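Local coordinates for protein beta-1,4-galactanase (Thielavia heterothallica, PDB 1HJS) that hydrolyses the beta-1,4-galactosidic linkages of type I arabinogalactans, working as a family 53 glycoside hydrolase of clan GH-A, at residues Y295-A304 and N313-Q321; A1-W9 and A281-G292. One frame throughout, in Å; residues are numbered along the deposited sequence.

Interaction 1. Residues Y295-A304 and N313-Q321; sequences YWEPAWIHNA and NTMFSQSGQ
Met315 lays its sulfur squarely over the Tyr295 ring, SD 3.7 Å from the ring centroid and 7° off the normal, a Met-aromatic contact. CG beside the backbone N (chi1 -61°) and SD extended beyond it (chi2 -179°) carry the sulfur there, CG touching Pro298 CB. At the rim of the ring, Tyr295 OH donates to Asn313 O (2.6 Å) and also bonds Trp248 N. Beside this, Met315 N points straight at a lone pair of Pro298 O (2.8 Å), and Phe316 CD1 brings its ring edge to the same oxygen. Ala299 CB sits over one face of Phe316, offset toward the rim. Ile301 belongs to this packed part, CG2 against Phe316 CB and Ser317 O (3.4 Å), CD1 against the turn at Gln318. Toward solvent the contact loosens: exposed Gln318 folds back near Ile301 and partly exposed Ala304, whose O accepts from Asn313 N (2.8 Å). The contact starts on the last residues of strand 290-296 and continues into the loop after it, where Glu297 makes a salt bridge to Arg47 and a hydrogen bond to Ser11, its side chain about 8 Å from that of Glu245, the probable nucleophile; helix 270-285 packs on Tyr295 and Met315 through Gln273 and Ile277.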
# COMPACT_ATOMS: atom_id res chain seq x y z
N TYR A 295 2.83 -7.38 0.63
CA TYR A 295 4.25 -7.26 0.94
C TYR A 295 4.77 -6.09 0.10
O TYR A 295 4.42 -5.99 -1.08
CB TYR A 295 5.01 -8.53 0.55
CG TYR A 295 6.39 -8.60 1.16
CD1 TYR A 295 6.58 -9.16 2.42
CD2 TYR A 295 7.49 -8.05 0.51
CE1 TYR A 295 7.84 -9.18 3.02
CE2 TYR A 295 8.76 -8.06 1.10
CZ TYR A 295 8.92 -8.62 2.35
OH TYR A 295 10.16 -8.63 2.95
N TRP A 296 5.59 -5.22 0.68
CA TRP A 296 6.06 -4.07 -0.09
C TRP A 296 7.35 -4.26 -0.88
O TRP A 296 8.41 -4.51 -0.30
CB TRP A 296 6.21 -2.84 0.81
CG TRP A 296 6.33 -1.56 0.03
CD1 TRP A 296 5.36 -0.98 -0.74
CD2 TRP A 296 7.48 -0.71 -0.08
NE1 TRP A 296 5.83 0.17 -1.32
CE2 TRP A 296 7.13 0.36 -0.93
CE3 TRP A 296 8.77 -0.76 0.47
CZ2 TRP A 296 8.04 1.38 -1.26
CZ3 TRP A 296 9.67 0.26 0.14
CH2 TRP A 296 9.30 1.31 -0.72
N GLU A 297 7.25 -4.13 -2.20
CA GLU A 297 8.39 -4.20 -3.11
C GLU A 297 9.35 -5.39 -2.94
O GLU A 297 10.56 -5.21 -2.77
CB GLU A 297 9.17 -2.89 -3.02
CG GLU A 297 8.41 -1.70 -3.60
CD GLU A 297 8.45 -1.67 -5.12
OE1 GLU A 297 8.93 -2.65 -5.73
OE2 GLU A 297 7.99 -0.67 -5.71
N PRO A 298 8.82 -6.62 -3.03
CA PRO A 298 9.66 -7.81 -2.87
C PRO A 298 10.74 -7.99 -3.94
O PRO A 298 11.75 -8.66 -3.70
CB PRO A 298 8.64 -8.94 -2.90
CG PRO A 298 7.63 -8.44 -3.88
CD PRO A 298 7.45 -6.99 -3.44
N ALA A 299 10.54 -7.38 -5.11
CA ALA A 299 11.48 -7.54 -6.22
C ALA A 299 12.38 -6.34 -6.53
O ALA A 299 13.05 -6.33 -7.57
CB ALA A 299 10.72 -7.95 -7.48
N TRP A 300 12.41 -5.35 -5.65
CA TRP A 300 13.23 -4.16 -5.87
C TRP A 300 14.66 -4.43 -5.39
O TRP A 300 15.13 -3.83 -4.41
CB TRP A 300 12.63 -2.98 -5.12
CG TRP A 300 13.06 -1.64 -5.64
CD1 TRP A 300 14.03 -1.38 -6.56
CD2 TRP A 300 12.53 -0.37 -5.24
NE1 TRP A 300 14.15 -0.03 -6.76
CE2 TRP A 300 13.23 0.62 -5.97
CE3 TRP A 300 11.53 0.04 -4.35
CZ2 TRP A 300 12.97 1.98 -5.82
CZ3 TRP A 300 11.27 1.40 -4.20
CH2 TRP A 300 11.99 2.36 -4.94
N ILE A 301 15.36 -5.31 -6.10
CA ILE A 301 16.71 -5.70 -5.72
C ILE A 301 17.78 -4.60 -5.74
O ILE A 301 18.80 -4.75 -5.08
CB ILE A 301 17.18 -6.90 -6.56
CG1 ILE A 301 17.25 -6.53 -8.05
CG2 ILE A 301 16.22 -8.07 -6.36
CD1 ILE A 301 17.73 -7.67 -8.93
N HIS A 302 17.55 -3.51 -6.47
CA HIS A 302 18.53 -2.43 -6.49
C HIS A 302 18.28 -1.44 -5.35
O HIS A 302 18.96 -0.41 -5.24
CB HIS A 302 18.51 -1.70 -7.84
CG HIS A 302 19.19 -2.47 -8.93
ND1 HIS A 302 18.52 -2.96 -10.04
CD2 HIS A 302 20.48 -2.85 -9.08
CE1 HIS A 302 19.37 -3.61 -10.81
NE2 HIS A 302 20.57 -3.56 -10.26
N ASN A 303 17.31 -1.76 -4.50
CA ASN A 303 16.98 -0.95 -3.33
C ASN A 303 16.62 -1.99 -2.27
O ASN A 303 15.57 -1.92 -1.63
CB ASN A 303 15.78 -0.04 -3.63
CG ASN A 303 15.37 0.81 -2.44
OD1 ASN A 303 16.22 1.32 -1.71
ND2 ASN A 303 14.06 0.97 -2.24
N ALA A 304 17.51 -2.96 -2.12
CA ALA A 304 17.33 -4.09 -1.21
C ALA A 304 16.85 -3.79 0.20
O ALA A 304 16.03 -4.53 0.74
CB ALA A 304 18.61 -4.91 -1.15
N ASN A 313 15.43 -6.69 2.44
CA ASN A 313 14.05 -7.07 2.74
C ASN A 313 13.36 -7.64 1.51
O ASN A 313 12.16 -7.90 1.54
CB ASN A 313 13.25 -5.85 3.21
CG ASN A 313 13.63 -5.40 4.58
OD1 ASN A 313 13.68 -6.20 5.52
ND2 ASN A 313 13.90 -4.11 4.73
N THR A 314 14.11 -7.84 0.43
CA THR A 314 13.52 -8.37 -0.79
C THR A 314 13.26 -9.87 -0.69
O THR A 314 13.70 -10.53 0.25
CB THR A 314 14.43 -8.10 -2.01
OG1 THR A 314 15.67 -8.81 -1.86
CG2 THR A 314 14.71 -6.61 -2.14
N MET A 315 12.52 -10.39 -1.67
CA MET A 315 12.18 -11.81 -1.72
C MET A 315 12.73 -12.41 -3.02
O MET A 315 12.25 -13.44 -3.49
CB MET A 315 10.67 -11.99 -1.65
CG MET A 315 10.05 -11.45 -0.35
SD MET A 315 8.27 -11.71 -0.24
CE MET A 315 8.21 -13.41 0.33
N PHE A 316 13.73 -11.75 -3.58
CA PHE A 316 14.39 -12.19 -4.81
C PHE A 316 15.90 -12.07 -4.63
O PHE A 316 16.37 -11.21 -3.88
CB PHE A 316 13.97 -11.31 -6.00
CG PHE A 316 12.61 -11.61 -6.54
CD1 PHE A 316 11.46 -11.28 -5.82
CD2 PHE A 316 12.47 -12.24 -7.78
CE1 PHE A 316 10.20 -11.58 -6.32
CE2 PHE A 316 11.21 -12.54 -8.29
CZ PHE A 316 10.06 -12.21 -7.56
N SER A 317 16.66 -12.93 -5.30
CA SER A 317 18.11 -12.89 -5.20
C SER A 317 18.60 -11.65 -5.94
O SER A 317 17.83 -11.01 -6.66
CB SER A 317 18.74 -14.12 -5.85
OG SER A 317 18.62 -14.06 -7.26
N GLN A 318 19.87 -11.30 -5.76
CA GLN A 318 20.41 -10.13 -6.43
C GLN A 318 20.51 -10.32 -7.94
O GLN A 318 20.76 -9.37 -8.68
CB GLN A 318 21.77 -9.76 -5.84
CG GLN A 318 21.66 -9.10 -4.47
CD GLN A 318 20.86 -7.80 -4.51
OE1 GLN A 318 21.29 -6.82 -5.12
NE2 GLN A 318 19.69 -7.79 -3.87
N SER A 319 20.30 -11.55 -8.40
CA SER A 319 20.34 -11.83 -9.84
C SER A 319 18.92 -11.82 -10.40
O SER A 319 18.72 -12.02 -11.60
CB SER A 319 21.00 -13.19 -10.11
OG SER A 319 20.23 -14.25 -9.58
N GLY A 320 17.94 -11.60 -9.53
CA GLY A 320 16.56 -11.53 -9.97
C GLY A 320 15.74 -12.81 -9.86
O GLY A 320 14.66 -12.90 -10.44
N GLN A 321 16.25 -13.79 -9.12
CA GLN A 321 15.52 -15.05 -8.98
C GLN A 321 14.68 -15.08 -7.70
O GLN A 321 15.16 -14.78 -6.61
CB GLN A 321 16.50 -16.22 -8.97
CG GLN A 321 15.82 -17.58 -8.85
CD GLN A 321 16.80 -18.73 -8.97
OE1 GLN A 321 18.02 -18.53 -8.98
NE2 GLN A 321 16.27 -19.95 -9.07

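Interaction 2. Residues A1-W9 and A281-G292; sequences ALTYRGVDW and ANIVSSVSRGVG. With SO4 (sulfate ion), chain H.
Tyr4 and Gly292 run side by side as a parallel beta bridge, their CA atoms 4.4 Å apart: Tyr4 N bonds Val291 O (2.9 Å), nearly straight at the hydrogen (171°) and close to the line of the carbonyl, and Tyr4 is also backbone-bonded to Leu293, so its bonds flank Gly292. The Val291 oxygen takes a second, weak and bent bond from Thr3 N, so two successive amides converge on one acceptor. One residue on, Gly292 CA approaches Tyr4 O in a CA-H...O contact. Leu2 does most of the apolar work: its two methyls meet positions about one turn apart on helix 270-285, CD1 on Ala281 CB (3.7 Å) and CD2 on Val284 CG1 (3.8 Å). CD2 also touches Ser285 OG, which meets Ala1 CB as well (3.4 Å). Tyr4 and Gly292 belong to the first and last strands of the TIM barrel, and Leu2 packs on the helix that precedes the last strand, so the bridge lies at the seam where strand 290-296 meets strand 4-8 and the eight-stranded cylinder closes. Val291 lies alongside both Thr3 and Tyr4, pointing the same way as each. Its CG2, set between its own backbone N and carbonyl carbon, comes in the plane of the Tyr4 ring to the CE2 edge (3.9 Å), while Thr3 CG2 sits over the centre of one face. The phenol hydroxyl bonds Lys174, from the strand 174-179. Arg5 points away from the helix and strand and meets a sulfate, probably from the crystallisation liquor: NH2 gives O3 a short, straight bond (2.6 Å), NH1 a weak one to O2. The anion lies at the guanidinium edge, in its plane; NE is held by Gly40 O.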
# COMPACT_ATOMS: atom_id res chain seq x y z
N ALA A 1 -7.95 -17.95 3.29
CA ALA A 1 -8.48 -17.02 4.34
C ALA A 1 -8.54 -15.59 3.82
O ALA A 1 -9.62 -14.98 3.77
CB ALA A 1 -7.61 -17.09 5.58
N LEU A 2 -7.39 -15.04 3.43
CA LEU A 2 -7.33 -13.68 2.92
C LEU A 2 -7.92 -13.54 1.53
O LEU A 2 -7.73 -14.40 0.67
CB LEU A 2 -5.88 -13.19 2.87
CG LEU A 2 -5.15 -12.97 4.19
CD1 LEU A 2 -3.71 -12.55 3.90
CD2 LEU A 2 -5.87 -11.90 5.01
N THR A 3 -8.64 -12.44 1.31
CA THR A 3 -9.23 -12.18 0.01
C THR A 3 -8.14 -11.67 -0.92
O THR A 3 -8.05 -12.08 -2.08
CB THR A 3 -10.34 -11.12 0.11
OG1 THR A 3 -11.41 -11.63 0.90
CG2 THR A 3 -10.86 -10.74 -1.27
N TYR A 4 -7.30 -10.79 -0.38
CA TYR A 4 -6.21 -10.21 -1.15
C TYR A 4 -4.86 -10.69 -0.66
O TYR A 4 -4.48 -10.43 0.48
CB TYR A 4 -6.27 -8.68 -1.05
CG TYR A 4 -7.61 -8.09 -1.41
CD1 TYR A 4 -7.99 -7.94 -2.75
CD2 TYR A 4 -8.52 -7.73 -0.42
CE1 TYR A 4 -9.26 -7.45 -3.08
CE2 TYR A 4 -9.78 -7.25 -0.75
CZ TYR A 4 -10.15 -7.11 -2.08
OH TYR A 4 -11.40 -6.66 -2.39
N ARG A 5 -4.15 -11.40 -1.52
CA ARG A 5 -2.81 -11.89 -1.20
C ARG A 5 -1.95 -11.13 -2.20
O ARG A 5 -1.88 -11.50 -3.37
CB ARG A 5 -2.70 -13.39 -1.47
CG ARG A 5 -3.64 -14.26 -0.64
CD ARG A 5 -3.36 -15.74 -0.89
NE ARG A 5 -3.47 -16.07 -2.31
CZ ARG A 5 -4.61 -16.29 -2.95
NH1 ARG A 5 -5.76 -16.22 -2.29
NH2 ARG A 5 -4.61 -16.55 -4.25
N GLY A 6 -1.32 -10.05 -1.77
CA GLY A 6 -0.53 -9.30 -2.73
C GLY A 6 0.82 -8.74 -2.36
O GLY A 6 1.35 -8.96 -1.27
N VAL A 7 1.38 -8.02 -3.32
CA VAL A 7 2.66 -7.36 -3.16
C VAL A 7 2.55 -6.05 -3.92
O VAL A 7 1.72 -5.90 -4.83
CB VAL A 7 3.83 -8.18 -3.79
CG1 VAL A 7 3.87 -9.57 -3.20
CG2 VAL A 7 3.68 -8.23 -5.32
N ASP A 8 3.37 -5.09 -3.54
CA ASP A 8 3.42 -3.82 -4.24
C ASP A 8 4.60 -4.05 -5.20
O ASP A 8 5.72 -4.28 -4.75
CB ASP A 8 3.73 -2.68 -3.27
CG ASP A 8 3.72 -1.32 -3.95
OD1 ASP A 8 4.39 -1.16 -4.99
OD2 ASP A 8 3.05 -0.41 -3.43
N TRP A 9 4.34 -4.02 -6.50
CA TRP A 9 5.39 -4.27 -7.48
C TRP A 9 5.69 -3.05 -8.35
O TRP A 9 6.24 -3.17 -9.44
CB TRP A 9 4.98 -5.46 -8.37
CG TRP A 9 3.97 -5.12 -9.44
CD1 TRP A 9 2.92 -4.25 -9.34
CD2 TRP A 9 3.92 -5.66 -10.77
NE1 TRP A 9 2.22 -4.21 -10.52
CE2 TRP A 9 2.81 -5.06 -11.42
CE3 TRP A 9 4.70 -6.58 -11.47
CZ2 TRP A 9 2.47 -5.37 -12.74
CZ3 TRP A 9 4.36 -6.89 -12.79
CH2 TRP A 9 3.25 -6.28 -13.41
N ALA A 281 -0.39 -12.41 8.20
CA ALA A 281 -1.57 -12.75 7.40
C ALA A 281 -2.65 -13.33 8.30
O ALA A 281 -3.82 -12.96 8.20
CB ALA A 281 -1.20 -13.76 6.31
N ASN A 282 -2.26 -14.24 9.18
CA ASN A 282 -3.22 -14.86 10.06
C ASN A 282 -3.74 -13.92 11.14
O ASN A 282 -4.83 -14.12 11.65
CB ASN A 282 -2.64 -16.14 10.66
CG ASN A 282 -2.62 -17.28 9.65
OD1 ASN A 282 -3.65 -17.58 9.05
ND2 ASN A 282 -1.47 -17.90 9.46
N ILE A 283 -2.96 -12.90 11.47
CA ILE A 283 -3.42 -11.93 12.45
C ILE A 283 -4.56 -11.18 11.79
O ILE A 283 -5.63 -11.01 12.37
CB ILE A 283 -2.31 -10.95 12.85
CG1 ILE A 283 -1.26 -11.69 13.68
CG2 ILE A 283 -2.89 -9.78 13.65
CD1 ILE A 283 -0.01 -10.88 13.93
N VAL A 284 -4.34 -10.77 10.54
CA VAL A 284 -5.36 -10.06 9.78
C VAL A 284 -6.61 -10.92 9.64
O VAL A 284 -7.73 -10.44 9.82
CB VAL A 284 -4.84 -9.70 8.37
CG1 VAL A 284 -5.98 -9.12 7.53
CG2 VAL A 284 -3.71 -8.68 8.48
N SER A 285 -6.43 -12.20 9.31
CA SER A 285 -7.57 -13.09 9.15
C SER A 285 -8.36 -13.31 10.43
O SER A 285 -9.54 -13.63 10.39
CB SER A 285 -7.12 -14.45 8.60
OG SER A 285 -6.64 -14.32 7.27
N SER A 286 -7.71 -13.12 11.58
CA SER A 286 -8.38 -13.31 12.87
C SER A 286 -9.21 -12.09 13.24
O SER A 286 -9.92 -12.09 14.25
CB SER A 286 -7.35 -13.56 13.97
OG SER A 286 -6.70 -12.36 14.34
N VAL A 287 -9.10 -11.04 12.44
CA VAL A 287 -9.83 -9.80 12.68
C VAL A 287 -11.12 -9.77 11.88
O VAL A 287 -11.17 -10.25 10.75
CB VAL A 287 -8.97 -8.57 12.29
CG1 VAL A 287 -9.77 -7.28 12.49
CG2 VAL A 287 -7.71 -8.55 13.14
N SER A 288 -12.18 -9.22 12.47
CA SER A 288 -13.46 -9.12 11.79
C SER A 288 -13.26 -8.31 10.51
O SER A 288 -12.85 -7.15 10.55
CB SER A 288 -14.49 -8.44 12.69
OG SER A 288 -15.73 -8.31 12.02
N ARG A 289 -13.55 -8.94 9.38
CA ARG A 289 -13.41 -8.32 8.07
C ARG A 289 -11.95 -8.03 7.68
O ARG A 289 -11.69 -7.13 6.89
CB ARG A 289 -14.22 -7.02 7.99
CG ARG A 289 -15.65 -7.16 8.47
CD ARG A 289 -16.48 -5.95 8.05
NE ARG A 289 -17.17 -6.20 6.79
CZ ARG A 289 -17.80 -5.26 6.08
NH1 ARG A 289 -17.83 -4.00 6.50
NH2 ARG A 289 -18.42 -5.59 4.95
N GLY A 290 -11.02 -8.78 8.27
CA GLY A 290 -9.61 -8.61 7.92
C GLY A 290 -9.51 -9.36 6.60
O GLY A 290 -9.68 -10.59 6.57
N VAL A 291 -9.23 -8.65 5.51
CA VAL A 291 -9.21 -9.31 4.21
C VAL A 291 -7.96 -9.27 3.35
O VAL A 291 -7.93 -9.92 2.30
CB VAL A 291 -10.36 -8.76 3.34
CG1 VAL A 291 -11.68 -8.98 4.03
CG2 VAL A 291 -10.14 -7.27 3.09
N GLY A 292 -6.92 -8.55 3.76
CA GLY A 292 -5.75 -8.52 2.91
C GLY A 292 -4.39 -8.24 3.52
O GLY A 292 -4.28 -7.70 4.62
S SO4 H . -8.17 -16.44 -5.39
O1 SO4 H . -9.09 -17.78 -5.40
O2 SO4 H . -8.50 -15.78 -4.14
O3 SO4 H . -6.91 -16.77 -5.48
O4 SO4 H . -8.69 -15.67 -6.48

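From the N terminus, strand 4-8 starts the barrel, and interaction 2 waits for almost the whole chain before 281-292 returns to it, closing a loop of some 270 residues that holds the six strands between the first and the last. Strand 290-296 then continues past that closure into interaction 1, a local contact in which 313-321 folds back on 295-304 over only eight intervening residues. The two loops therefore follow in series, neither enclosing nor crossing the other. They share the last strand and meet directly: Tyr295 bonds through its backbone to Gly6 and Asp8, and Pro298 packs on Asp8. Together they tie the N terminus, the barrel seam and the loop following the final strand.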